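Nucleoside hydrolase, putative (Trypanosoma brucei, PDB 3FZ0) is a putative member of the nucleoside hydrolase family, an alpha/beta protein built round a large mixed sheet, with a calcium ion bound in the model. Local coordinates at residues 219-224 with 248-253; 50-55 with 89-94; 286-291 with 346-351; 226-231 with 235-240. The protein carries 2 engineered substitutions. All coordinates share one frame; numbering follows the deposited sequence.

Interaction 1 of 4, residues 219-224 with 248-253; sequences GFYDKL and KLFQRL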
loop_
_atom_site.group_PDB
_atom_site.type_symbol
_atom_site.label_atom_id
_atom_site.label_comp_id
_atom_site.label_asym_id
_atom_site.label_seq_id
_atom_site.Cartn_x
_atom_site.Cartn_y
_atom_site.Cartn_z
ATOM N N GLY B 219 27.035 -31.758 13.701
ATOM C CA GLY B 219 27.582 -32.871 14.521
ATOM C C GLY B 219 26.475 -33.816 15.001
ATOM O O GLY B 219 26.601 -35.042 14.896
ATOM N N PHE B 220 25.375 -33.251 15.490
ATOM C CA PHE B 220 24.226 -34.045 15.890
ATOM C C PHE B 220 23.696 -34.803 14.662
ATOM O O PHE B 220 23.504 -36.033 14.726
ATOM C CB PHE B 220 23.134 -33.162 16.504
ATOM C CG PHE B 220 21.875 -33.903 16.848
ATOM C CD1 PHE B 220 21.735 -34.505 18.104
ATOM C CD2 PHE B 220 20.823 -33.996 15.930
ATOM C CE1 PHE B 220 20.561 -35.191 18.434
ATOM C CE2 PHE B 220 19.641 -34.689 16.247
ATOM C CZ PHE B 220 19.499 -35.273 17.492
ATOM N N TYR B 221 23.479 -34.065 13.563
ATOM C CA TYR B 221 23.046 -34.655 12.298
ATOM C C TYR B 221 23.889 -35.873 11.913
ATOM O O TYR B 221 23.353 -36.913 11.542
ATOM C CB TYR B 221 23.087 -33.625 11.162
ATOM C CG TYR B 221 22.684 -34.213 9.837
ATOM C CD1 TYR B 221 21.333 -34.463 9.538
ATOM C CD2 TYR B 221 23.647 -34.515 8.865
ATOM C CE1 TYR B 221 20.960 -34.997 8.304
ATOM C CE2 TYR B 221 23.285 -35.040 7.642
ATOM C CZ TYR B 221 21.938 -35.278 7.360
ATOM O OH TYR B 221 21.556 -35.806 6.126
ATOM N N ASP B 222 25.206 -35.735 12.010
ATOM C CA ASP B 222 26.102 -36.817 11.626
ATOM C C ASP B 222 25.765 -38.080 12.419
ATOM O O ASP B 222 25.790 -39.172 11.859
ATOM C CB ASP B 222 27.574 -36.414 11.783
ATOM C CG ASP B 222 28.066 -35.519 10.645
ATOM O OD1 ASP B 222 27.302 -35.288 9.690
ATOM O OD2 ASP B 222 29.227 -35.045 10.694
ATOM N N LYS B 223 25.440 -37.925 13.703
ATOM C CA LYS B 223 25.095 -39.050 14.564
ATOM C C LYS B 223 23.699 -39.573 14.250
ATOM O O LYS B 223 23.466 -40.773 14.259
ATOM C CB LYS B 223 25.186 -38.672 16.031
ATOM C CG LYS B 223 26.583 -38.719 16.597
ATOM C CD LYS B 223 26.684 -37.879 17.871
ATOM C CE LYS B 223 28.058 -38.032 18.540
ATOM N NZ LYS B 223 28.205 -37.134 19.741
ATOM N N LEU B 224 22.784 -38.666 13.937
ATOM C CA LEU B 224 21.434 -39.016 13.522
ATOM C C LEU B 224 21.457 -40.066 12.393
ATOM O O LEU B 224 20.734 -41.068 12.454
ATOM C CB LEU B 224 20.666 -37.738 13.108
ATOM C CG LEU B 224 19.136 -37.787 12.980
ATOM C CD1 LEU B 224 18.524 -38.030 14.355
ATOM C CD2 LEU B 224 18.518 -36.580 12.267
ATOM N N LYS B 248 19.820 -38.993 2.310
ATOM C CA LYS B 248 19.576 -38.678 0.907
ATOM C C LYS B 248 18.739 -37.407 0.739
ATOM O O LYS B 248 18.972 -36.609 -0.169
ATOM C CB LYS B 248 18.895 -39.855 0.207
ATOM C CG LYS B 248 19.815 -41.020 -0.181
ATOM C CD LYS B 248 18.945 -42.132 -0.733
ATOM C CE LYS B 248 19.690 -43.394 -0.967
ATOM N NZ LYS B 248 18.734 -44.394 -1.492
ATOM N N LEU B 249 17.759 -37.235 1.625
ATOM C CA LEU B 249 16.873 -36.073 1.612
ATOM C C LEU B 249 17.594 -34.747 1.827
ATOM O O LEU B 249 17.235 -33.751 1.215
ATOM C CB LEU B 249 15.833 -36.243 2.695
ATOM C CG LEU B 249 14.759 -35.201 2.824
ATOM C CD1 LEU B 249 13.770 -35.239 1.641
ATOM C CD2 LEU B 249 14.076 -35.456 4.144
ATOM N N PHE B 250 18.626 -34.758 2.673
ATOM C CA PHE B 250 19.333 -33.548 3.103
ATOM C C PHE B 250 20.646 -33.323 2.346
ATOM O O PHE B 250 21.356 -32.363 2.622
ATOM C CB PHE B 250 19.608 -33.599 4.628
ATOM C CG PHE B 250 18.536 -32.963 5.469
ATOM C CD1 PHE B 250 17.217 -33.377 5.376
ATOM C CD2 PHE B 250 18.863 -31.926 6.351
ATOM C CE1 PHE B 250 16.226 -32.785 6.139
ATOM C CE2 PHE B 250 17.878 -31.297 7.121
ATOM C CZ PHE B 250 16.540 -31.741 7.019
ATOM N N GLN B 251 20.972 -34.201 1.400
ATOM C CA GLN B 251 22.307 -34.164 0.761
ATOM C C GLN B 251 22.614 -32.849 0.034
ATOM O O GLN B 251 23.743 -32.354 0.093
ATOM C CB GLN B 251 22.577 -35.389 -0.140
ATOM C CG GLN B 251 21.735 -35.494 -1.423
ATOM C CD GLN B 251 21.966 -36.798 -2.189
ATOM O OE1 GLN B 251 21.065 -37.623 -2.341
ATOM N NE2 GLN B 251 23.186 -36.988 -2.668
ATOM N N ARG B 252 21.606 -32.266 -0.620
ATOM C CA ARG B 252 21.796 -30.995 -1.332
ATOM C C ARG B 252 21.911 -29.858 -0.328
ATOM O O ARG B 252 22.895 -29.130 -0.343
ATOM C CB ARG B 252 20.663 -30.739 -2.348
ATOM C CG ARG B 252 20.356 -31.928 -3.259
ATOM C CD ARG B 252 21.594 -32.358 -4.070
ATOM N NE ARG B 252 21.405 -33.698 -4.605
ATOM C CZ ARG B 252 22.140 -34.249 -5.569
ATOM N NH1 ARG B 252 23.124 -33.568 -6.137
ATOM N NH2 ARG B 252 21.882 -35.487 -5.978
ATOM N N LEU B 253 20.915 -29.730 0.554
ATOM C CA LEU B 253 20.963 -28.769 1.648
ATOM C C LEU B 253 22.327 -28.813 2.325
ATOM O O LEU B 253 22.963 -27.769 2.512
ATOM C CB LEU B 253 19.880 -29.040 2.694
ATOM C CG LEU B 253 19.831 -27.956 3.776
ATOM C CD1 LEU B 253 19.398 -26.643 3.144
ATOM C CD2 LEU B 253 18.896 -28.283 4.943
#

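Interaction 2 of 4, residues 50-55 with 89-94; sequences MENIGK and DGFGDA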
loop_
_atom_site.group_PDB
_atom_site.type_symbol
_atom_site.label_atom_id
_atom_site.label_comp_id
_atom_site.label_asym_id
_atom_site.label_seq_id
_atom_site.Cartn_x
_atom_site.Cartn_y
_atom_site.Cartn_z
ATOM N N MET B 50 3.120 -33.889 -4.361
ATOM C CA MET B 50 2.452 -35.166 -4.362
ATOM C C MET B 50 3.454 -36.323 -4.489
ATOM O O MET B 50 3.374 -37.302 -3.731
ATOM C CB MET B 50 1.401 -35.236 -5.476
ATOM C CG MET B 50 0.187 -34.354 -5.236
ATOM S SD MET B 50 -0.792 -34.762 -3.780
ATOM C CE MET B 50 -1.746 -36.157 -4.371
ATOM N N GLU B 51 4.394 -36.207 -5.428
ATOM C CA GLU B 51 5.410 -37.240 -5.622
ATOM C C GLU B 51 6.290 -37.412 -4.386
ATOM O O GLU B 51 6.628 -38.549 -3.996
ATOM C CB GLU B 51 6.269 -36.935 -6.841
ATOM C CG GLU B 51 5.490 -36.944 -8.170
ATOM C CD GLU B 51 4.856 -38.308 -8.518
ATOM O OE1 GLU B 51 5.529 -39.349 -8.369
ATOM O OE2 GLU B 51 3.687 -38.349 -8.963
ATOM N N ASN B 52 6.631 -36.282 -3.748
ATOM C CA ASN B 52 7.432 -36.308 -2.502
ATOM C C ASN B 52 6.711 -37.016 -1.352
ATOM O O ASN B 52 7.282 -37.941 -0.756
ATOM C CB ASN B 52 7.891 -34.906 -2.093
ATOM C CG ASN B 52 8.746 -34.241 -3.134
ATOM O OD1 ASN B 52 9.147 -34.864 -4.135
ATOM N ND2 ASN B 52 9.058 -32.968 -2.902
ATOM N N ILE B 53 5.465 -36.618 -1.069
ATOM C CA ILE B 53 4.656 -37.279 -0.046
ATOM C C ILE B 53 4.543 -38.787 -0.329
ATOM O O ILE B 53 4.725 -39.602 0.575
ATOM C CB ILE B 53 3.228 -36.636 0.129
ATOM C CG1 ILE B 53 3.297 -35.206 0.678
ATOM C CG2 ILE B 53 2.358 -37.472 1.078
ATOM C CD1 ILE B 53 4.283 -34.998 1.840
ATOM N N GLY B 54 4.310 -39.153 -1.584
ATOM C CA GLY B 54 4.220 -40.537 -1.986
ATOM C C GLY B 54 5.473 -41.305 -1.685
ATOM O O GLY B 54 5.391 -42.447 -1.204
ATOM N N LYS B 55 6.641 -40.707 -1.958
ATOM C CA LYS B 55 7.937 -41.355 -1.641
ATOM C C LYS B 55 8.131 -41.468 -0.139
ATOM O O LYS B 55 8.610 -42.502 0.336
ATOM C CB LYS B 55 9.124 -40.624 -2.284
ATOM C CG LYS B 55 9.101 -40.645 -3.821
ATOM C CD LYS B 55 10.038 -39.624 -4.425
ATOM C CE LYS B 55 10.081 -39.781 -5.922
ATOM N NZ LYS B 55 11.171 -39.016 -6.541
ATOM N N ASP B 89 13.916 -30.726 -6.745
ATOM C CA ASP B 89 12.609 -31.295 -6.418
ATOM C C ASP B 89 12.224 -31.039 -4.963
ATOM O O ASP B 89 11.258 -31.607 -4.466
ATOM C CB ASP B 89 12.538 -32.801 -6.762
ATOM C CG ASP B 89 13.457 -33.706 -5.870
ATOM O OD1 ASP B 89 14.192 -33.211 -4.969
ATOM O OD2 ASP B 89 13.442 -34.947 -6.089
ATOM N N GLY B 90 13.010 -30.200 -4.284
ATOM C CA GLY B 90 12.878 -29.943 -2.840
ATOM C C GLY B 90 13.002 -31.147 -1.922
ATOM O O GLY B 90 12.533 -31.097 -0.769
ATOM N N PHE B 91 13.636 -32.223 -2.408
ATOM C CA PHE B 91 13.570 -33.531 -1.742
ATOM C C PHE B 91 14.863 -34.362 -1.898
ATOM O O PHE B 91 14.871 -35.602 -1.735
ATOM C CB PHE B 91 12.353 -34.315 -2.267
ATOM C CG PHE B 91 11.475 -34.903 -1.176
ATOM C CD1 PHE B 91 10.836 -34.075 -0.241
ATOM C CD2 PHE B 91 11.252 -36.273 -1.113
ATOM C CE1 PHE B 91 10.023 -34.616 0.752
ATOM C CE2 PHE B 91 10.447 -36.820 -0.116
ATOM C CZ PHE B 91 9.829 -35.991 0.819
ATOM N N GLY B 92 15.950 -33.665 -2.230
ATOM C CA GLY B 92 17.267 -34.230 -2.331
ATOM C C GLY B 92 17.781 -34.553 -3.709
ATOM O O GLY B 92 18.935 -34.909 -3.818
ATOM N N ASP B 93 16.969 -34.409 -4.763
ATOM C CA ASP B 93 17.270 -35.008 -6.092
ATOM C C ASP B 93 17.946 -36.374 -5.920
ATOM O O ASP B 93 19.011 -36.639 -6.471
ATOM C CB ASP B 93 18.090 -34.058 -7.009
ATOM C CG ASP B 93 17.455 -32.646 -7.141
ATOM O OD1 ASP B 93 16.213 -32.536 -7.366
ATOM O OD2 ASP B 93 18.196 -31.632 -7.022
ATOM N N ALA B 94 17.311 -37.241 -5.143
ATOM C CA ALA B 94 17.998 -38.394 -4.557
ATOM C C ALA B 94 17.813 -39.707 -5.278
ATOM O O ALA B 94 18.466 -40.682 -4.922
ATOM C CB ALA B 94 17.592 -38.561 -3.093
#

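Interaction 3 of 4, residues 286-291 with 346-351; sequences AVLVAI and EMFLKA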
loop_
_atom_site.group_PDB
_atom_site.type_symbol
_atom_site.label_atom_id
_atom_site.label_comp_id
_atom_site.label_asym_id
_atom_site.label_seq_id
_atom_site.Cartn_x
_atom_site.Cartn_y
_atom_site.Cartn_z
ATOM N N ALA B 286 7.579 -26.806 14.462
ATOM C CA ALA B 286 6.150 -26.549 14.525
ATOM C C ALA B 286 5.388 -27.830 14.906
ATOM O O ALA B 286 4.535 -27.804 15.805
ATOM C CB ALA B 286 5.650 -25.981 13.181
ATOM N N VAL B 287 5.671 -28.946 14.220
ATOM C CA VAL B 287 5.075 -30.242 14.607
ATOM C C VAL B 287 5.342 -30.571 16.090
ATOM O O VAL B 287 4.429 -31.008 16.793
ATOM C CB VAL B 287 5.493 -31.439 13.669
ATOM C CG1 VAL B 287 5.004 -32.755 14.211
ATOM C CG2 VAL B 287 4.920 -31.215 12.251
ATOM N N LEU B 288 6.555 -30.323 16.574
ATOM C CA LEU B 288 6.841 -30.541 17.987
ATOM C C LEU B 288 5.952 -29.690 18.910
ATOM O O LEU B 288 5.440 -30.179 19.942
ATOM C CB LEU B 288 8.312 -30.272 18.278
ATOM C CG LEU B 288 8.735 -30.510 19.724
ATOM C CD1 LEU B 288 8.872 -31.978 19.947
ATOM C CD2 LEU B 288 10.047 -29.805 19.950
ATOM N N VAL B 289 5.758 -28.425 18.544
ATOM C CA VAL B 289 4.928 -27.536 19.345
ATOM C C VAL B 289 3.504 -28.076 19.424
ATOM O O VAL B 289 2.894 -28.034 20.480
ATOM C CB VAL B 289 4.990 -26.082 18.841
ATOM C CG1 VAL B 289 3.868 -25.225 19.432
ATOM C CG2 VAL B 289 6.342 -25.477 19.191
ATOM N N ALA B 290 2.990 -28.583 18.304
ATOM C CA ALA B 290 1.621 -29.093 18.228
ATOM C C ALA B 290 1.401 -30.284 19.111
ATOM O O ALA B 290 0.377 -30.404 19.752
ATOM C CB ALA B 290 1.276 -29.481 16.810
ATOM N N ILE B 291 2.345 -31.199 19.122
ATOM C CA ILE B 291 2.101 -32.450 19.825
ATOM C C ILE B 291 2.714 -32.538 21.228
ATOM O O ILE B 291 2.233 -33.311 22.045
ATOM C CB ILE B 291 2.356 -33.687 18.941
ATOM C CG1 ILE B 291 3.797 -33.803 18.506
ATOM C CG2 ILE B 291 1.527 -33.574 17.683
ATOM C CD1 ILE B 291 3.952 -34.681 17.217
ATOM N N GLU B 346 16.439 -29.443 23.780
ATOM C CA GLU B 346 16.614 -30.793 24.273
ATOM C C GLU B 346 15.437 -31.724 23.860
ATOM O O GLU B 346 15.675 -32.810 23.341
ATOM C CB GLU B 346 16.818 -30.731 25.784
ATOM C CG GLU B 346 17.407 -31.984 26.414
ATOM C CD GLU B 346 18.289 -31.660 27.650
ATOM O OE1 GLU B 346 18.663 -30.457 27.842
ATOM O OE2 GLU B 346 18.634 -32.620 28.414
ATOM N N MET B 347 14.186 -31.266 24.040
ATOM C CA MET B 347 13.015 -32.064 23.653
ATOM C C MET B 347 12.934 -32.229 22.145
ATOM O O MET B 347 12.502 -33.284 21.664
ATOM C CB MET B 347 11.716 -31.445 24.143
ATOM C CG MET B 347 11.293 -31.854 25.517
ATOM S SD MET B 347 9.637 -31.253 25.924
ATOM C CE MET B 347 8.725 -31.814 24.533
ATOM N N PHE B 348 13.338 -31.185 21.414
ATOM C CA PHE B 348 13.431 -31.237 19.961
ATOM C C PHE B 348 14.429 -32.301 19.417
ATOM O O PHE B 348 14.084 -33.099 18.554
ATOM C CB PHE B 348 13.781 -29.857 19.416
ATOM C CG PHE B 348 13.913 -29.807 17.916
ATOM C CD1 PHE B 348 12.835 -30.132 17.103
ATOM C CD2 PHE B 348 15.112 -29.414 17.325
ATOM C CE1 PHE B 348 12.931 -30.054 15.714
ATOM C CE2 PHE B 348 15.246 -29.347 15.927
ATOM C CZ PHE B 348 14.161 -29.662 15.114
ATOM N N LEU B 349 15.651 -32.315 19.956
ATOM C CA LEU B 349 16.646 -33.277 19.558
ATOM C C LEU B 349 16.187 -34.702 19.872
ATOM O O LEU B 349 16.390 -35.615 19.068
ATOM C CB LEU B 349 17.991 -32.980 20.217
ATOM C CG LEU B 349 18.656 -31.620 19.966
ATOM C CD1 LEU B 349 20.077 -31.605 20.569
ATOM C CD2 LEU B 349 18.695 -31.280 18.491
ATOM N N LYS B 350 15.551 -34.882 21.028
ATOM C CA LYS B 350 15.088 -36.199 21.434
ATOM C C LYS B 350 14.027 -36.716 20.446
ATOM O O LYS B 350 14.033 -37.895 20.057
ATOM C CB LYS B 350 14.545 -36.178 22.855
ATOM C CG LYS B 350 14.205 -37.552 23.356
ATOM C CD LYS B 350 13.028 -37.541 24.344
ATOM C CE LYS B 350 12.157 -38.823 24.228
ATOM N NZ LYS B 350 12.949 -40.099 24.106
ATOM N N ALA B 351 13.134 -35.821 20.031
ATOM C CA ALA B 351 12.091 -36.161 19.048
ATOM C C ALA B 351 12.709 -36.562 17.698
ATOM O O ALA B 351 12.202 -37.472 17.025
ATOM C CB ALA B 351 11.115 -34.987 18.870
#

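Interaction 4 of 4, residues 226-231 with 235-240; sequences NRESTP and VAVNQN. Engineered in segment 226-231: Ser229 (natural residue Leu).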
loop_
_atom_site.group_PDB
_atom_site.type_symbol
_atom_site.label_atom_id
_atom_site.label_comp_id
_atom_site.label_asym_id
_atom_site.label_seq_id
_atom_site.Cartn_x
_atom_site.Cartn_y
_atom_site.Cartn_z
ATOM N N ASN B 226 23.937 -42.042 11.333
ATOM C CA ASN B 226 24.945 -43.059 11.604
ATOM C C ASN B 226 26.272 -42.886 10.896
ATOM O O ASN B 226 26.988 -43.844 10.637
ATOM C CB ASN B 226 24.396 -44.458 11.356
ATOM C CG ASN B 226 24.070 -45.203 12.639
ATOM O OD1 ASN B 226 23.807 -44.610 13.707
ATOM N ND2 ASN B 226 24.062 -46.522 12.534
ATOM N N ARG B 227 26.611 -41.655 10.575
ATOM C CA ARG B 227 27.966 -41.421 10.157
ATOM C C ARG B 227 28.891 -41.567 11.348
ATOM O O ARG B 227 28.627 -41.071 12.450
ATOM C CB ARG B 227 28.129 -40.044 9.539
ATOM C CG ARG B 227 27.471 -39.948 8.199
ATOM C CD ARG B 227 27.275 -38.514 7.881
ATOM N NE ARG B 227 26.805 -38.339 6.536
ATOM C CZ ARG B 227 26.450 -37.174 6.034
ATOM N NH1 ARG B 227 26.511 -36.070 6.786
ATOM N NH2 ARG B 227 26.007 -37.122 4.787
ATOM N N GLU B 228 29.989 -42.253 11.134
ATOM C CA GLU B 228 30.994 -42.242 12.149
ATOM C C GLU B 228 32.327 -41.935 11.519
ATOM O O GLU B 228 32.461 -41.949 10.293
ATOM C CB GLU B 228 31.022 -43.577 12.893
ATOM C CG GLU B 228 31.616 -44.699 12.105
ATOM C CD GLU B 228 31.013 -46.009 12.504
ATOM O OE1 GLU B 228 31.771 -47.021 12.619
ATOM O OE2 GLU B 228 29.768 -46.004 12.694
ATOM N N SER B 229 33.271 -41.586 12.377
ATOM C CA SER B 229 34.711 -41.770 12.150
ATOM C C SER B 229 35.480 -40.803 13.009
ATOM O O SER B 229 35.254 -39.582 12.969
ATOM C CB SER B 229 35.162 -41.697 10.692
ATOM O OG SER B 229 36.549 -41.961 10.616
ATOM N N THR B 230 36.409 -41.363 13.769
ATOM C CA THR B 230 36.862 -42.757 13.595
ATOM C C THR B 230 35.788 -43.877 13.464
ATOM O O THR B 230 34.794 -43.872 14.195
ATOM C CB THR B 230 37.913 -43.153 14.691
ATOM O OG1 THR B 230 37.318 -43.058 15.999
ATOM C CG2 THR B 230 39.168 -42.245 14.603
ATOM N N PRO B 231 36.012 -44.854 12.540
ATOM C CA PRO B 231 36.968 -44.940 11.399
ATOM C C PRO B 231 36.311 -44.877 9.961
ATOM O O PRO B 231 35.206 -45.422 9.793
ATOM C CB PRO B 231 37.634 -46.316 11.648
ATOM C CG PRO B 231 36.589 -47.127 12.550
ATOM C CD PRO B 231 35.387 -46.175 12.747
ATOM N N VAL B 235 31.826 -41.862 7.182
ATOM C CA VAL B 235 31.001 -42.762 6.378
ATOM C C VAL B 235 29.933 -43.372 7.261
ATOM O O VAL B 235 30.155 -43.593 8.461
ATOM C CB VAL B 235 31.798 -43.930 5.709
ATOM C CG1 VAL B 235 32.324 -43.525 4.339
ATOM C CG2 VAL B 235 32.916 -44.441 6.604
ATOM N N ALA B 236 28.780 -43.641 6.655
ATOM C CA ALA B 236 27.693 -44.346 7.307
ATOM C C ALA B 236 28.011 -45.832 7.399
ATOM O O ALA B 236 28.427 -46.443 6.407
ATOM C CB ALA B 236 26.427 -44.134 6.537
ATOM N N VAL B 237 27.829 -46.428 8.576
ATOM C CA VAL B 237 28.183 -47.841 8.690
ATOM C C VAL B 237 26.987 -48.822 8.695
ATOM O O VAL B 237 26.966 -49.774 7.881
ATOM C CB VAL B 237 29.288 -48.130 9.783
ATOM C CG1 VAL B 237 29.707 -49.603 9.766
ATOM C CG2 VAL B 237 30.525 -47.278 9.524
ATOM N N ASN B 238 25.994 -48.610 9.555
ATOM C CA ASN B 238 24.866 -49.569 9.573
ATOM C C ASN B 238 23.516 -48.832 9.683
ATOM O O ASN B 238 22.748 -48.978 10.655
ATOM C CB ASN B 238 25.114 -50.683 10.631
ATOM C CG ASN B 238 23.950 -51.706 10.768
ATOM O OD1 ASN B 238 23.139 -51.939 9.840
ATOM N ND2 ASN B 238 23.884 -52.329 11.939
ATOM N N GLN B 239 23.258 -48.028 8.652
ATOM C CA GLN B 239 22.066 -47.245 8.557
ATOM C C GLN B 239 20.806 -48.054 8.459
ATOM O O GLN B 239 20.718 -48.988 7.654
ATOM C CB GLN B 239 22.138 -46.349 7.351
ATOM C CG GLN B 239 23.075 -45.210 7.532
ATOM C CD GLN B 239 23.093 -44.326 6.338
ATOM O OE1 GLN B 239 23.188 -44.804 5.214
ATOM N NE2 GLN B 239 22.989 -43.018 6.561
ATOM N N ASN B 240 19.812 -47.677 9.266
ATOM C CA ASN B 240 18.470 -48.164 9.039
ATOM C C ASN B 240 17.843 -47.378 7.851
ATOM O O ASN B 240 18.464 -46.445 7.331
ATOM C CB ASN B 240 17.627 -48.161 10.336
ATOM C CG ASN B 240 17.275 -46.764 10.840
ATOM O OD1 ASN B 240 17.005 -45.850 10.047
ATOM N ND2 ASN B 240 17.209 -46.606 12.174
#

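Interaction 1 of 4, residues 219-224 with 248-253
Tyr221 leaves its helix with CG anti to the backbone N (chi1 178°), which sends the ring straight out toward Phe250, whose own chi1 of -92° swings its ring off the usual staggered positions. The two side chains are essentially the whole contact between 219-224 and 248-253. The closest approach is made by the phenol oxygen: Tyr221 OH stands 3.3 Å from Phe250 CB, and Tyr221 CZ follows at 4.0 Å from the same carbon. The phenol end therefore abuts the root of the phenylalanine side chain more closely than its ring. The aromatic planes are nearly parallel, 26° apart, but slid so far, with the centroids of Tyr221 and Phe250 5.8 Å from each other, that little of one ring lies above the other and the pair is no true stack.

Each ring instead has an edge-to-face partner elsewhere, Trp218 for Tyr221 and Phe86 for Phe250, and Met216 of strand 216-217 touches both. Leu249 CD2 fills a position in the plane of the Phe250 ring, at its edge. Helix 218-224 is thereby packed against the chain where helices 241-249 and 251-257 succeed one another, with the side chain of Phe250 about 11 Å from the calcium ion. Both residues are buried. The hydroxyl of Tyr221 makes a weak hydrogen bond to Ile246 O, so the buried oxygen has at least a weak partner on helix 241-249, while toward Phe250 the same oxygen contributes van der Waals packing against a methylene group.

Interaction 2 of 4, residues 50-55 with 89-94
Asn52, on helix 46-60, lays its side chain over one face of Phe91, a residue of the irregular loop that connects strand 66-68 with helix 101-104 and is folded here round an Asx turn at Asp89. Two torsions of the asparagine set the stack: chi1 of -60°, with CG anti to the carbonyl carbon and beside the backbone N, brings CG over the ring, and chi2 near zero turns the amide flat on it, the two planes only 13° apart. Asn52 CB sits 3.4 Å from the ring centroid of Phe91 and almost exactly on its normal, a CH-pi contact, while Asn52 CG rests 3.4 Å from Phe91 CG.

The amide itself is held at both ends. Asn52 ND2 donates to Asp89 O at 3.0 Å, nearly along the C=O axis and close to the plane of the amide, and also to Cys15 O; Asn52 OD1 accepts from Gln48 NE2 one turn back on the helix. These bonds fix the rotation of the buried group and satisfy its polar atoms as it lies flat on the ring. Farther round, Phe91 packs against Phe245 and Leu249 of helix 241-249.

Within 89-94 the carboxylate of Asp89 organises the turn. Gly90 and Gly92 both take positive phi, which suits glycine. Asp89 OD1 receives two backbone donors from opposite faces of its plane, Phe91 N at 2.8 Å and Asp93 N at 3.0 Å; in return, Asp93 OD1 accepts from Asp89 N on its syn side.

Interaction 3 of 4, residues 286-291 with 346-351
Leu288 reaches from helix 282-291 into the surface of helix 345-356 beside Phe348 and Ala351, a helix-helix packing in the alpha/beta fold of this family. The two helical segments run nearly at right angles, their axes crossing at 102° with a closest approach of 10.7 Å, and at this steep crossing one leucine carries most of the contact.

From the backbone, Leu288 CB points toward the other helix but does not itself touch it. With CG anti to the backbone N, chi1 (-178°) carries the chain outward, and chi2 (77°) divides the two methyl groups between Ala351 and Phe348. Leu288 CD1 goes to the later turn, where it meets Ala351 CB at 3.9 Å; it also passes the backbone of the preceding turn, 4.2 Å from Met347 O. Leu288 CD2 goes to the root of Phe348, 3.7 Å from its CA and 3.8 Å from its CB. The phenylalanine ring is met at its edge, near its plane, and not over a face.

Neighbouring loops and helix 17-27 complete the surroundings. Leu288 and Met347 both touch Ser295, Ala351 is backed by Leu25 of helix 17-27, and Phe348 reaches Ser214. Helix 282-291 also carries Asp283, a ligand of the calcium ion, on the turn that precedes the contact. On the ring of Phe348 itself, the atom nearest the leucine is CD1, 4.0 Å from Leu288 CD2.

Interaction 4 of 4, residues 226-231 with 235-240
Arg227 and Ala236 form a non-hydrogen-bonded antiparallel pair with their CA atoms 4.1 Å apart, and Glu228 and Val235 follow as a hydrogen-bonded pair. The latter exchange two backbone bonds, Glu228 N to Val235 O at 3.0 Å and Val235 N to Glu228 O at 3.2 Å. A weak bond from Val237 N to Asn226 O lies just beyond the paired residues.

Glu228 and Val235 project from one face. The glutamate's CG lies between the backbone N and the carbonyl carbon (chi1 73°), and the extended chain beyond it crosses Val237 at about a right angle, bringing the carboxylate carbon CD against Val237 CG2. These two strands, of two residues each, make a short beta hairpin on the protein surface, and Asn226 leads into it as the C-prime residue of the Schellman motif that ends helix 218-224. Its positive phi turns the chain into the first strand, and Asn226 CB packs 4.1 Å from Gln239 CG. Beyond this, Gln239 NE2 bonds to Val225 O and to Glu247 OE2.

Arg227 leaves from the other face, shared with Ala236, and its guanidinium group makes salt bridges with Glu254 and Glu247 as well as with an aspartate of the preceding helix. At the far end Asn240 is the N-cap of helix 241-249, its OD1 accepting from Gln243 N.

Overall arrangement
From the N terminus, interaction 2 comes first: it closes a loop that leaves helix 46-60, passes through strand 66-68 and returns at 89-94. Interaction 1 opens later, at helix 218-224, and closes at 248-253; interaction 4, the hairpin between helices 218-224 and 241-249, is nested inside it. Interaction 3 then spans helix 282-291 to helix 345-356 across strands 296-306, 317-319 and 337-343 of the main sheet. No loops cross. Interaction 1 links the others in space: Arg252 NE probably bonds to Gly92 O of interaction 2, Phe220 packs on Leu349 of interaction 3, and Tyr221 packs on Arg227 of interaction 4.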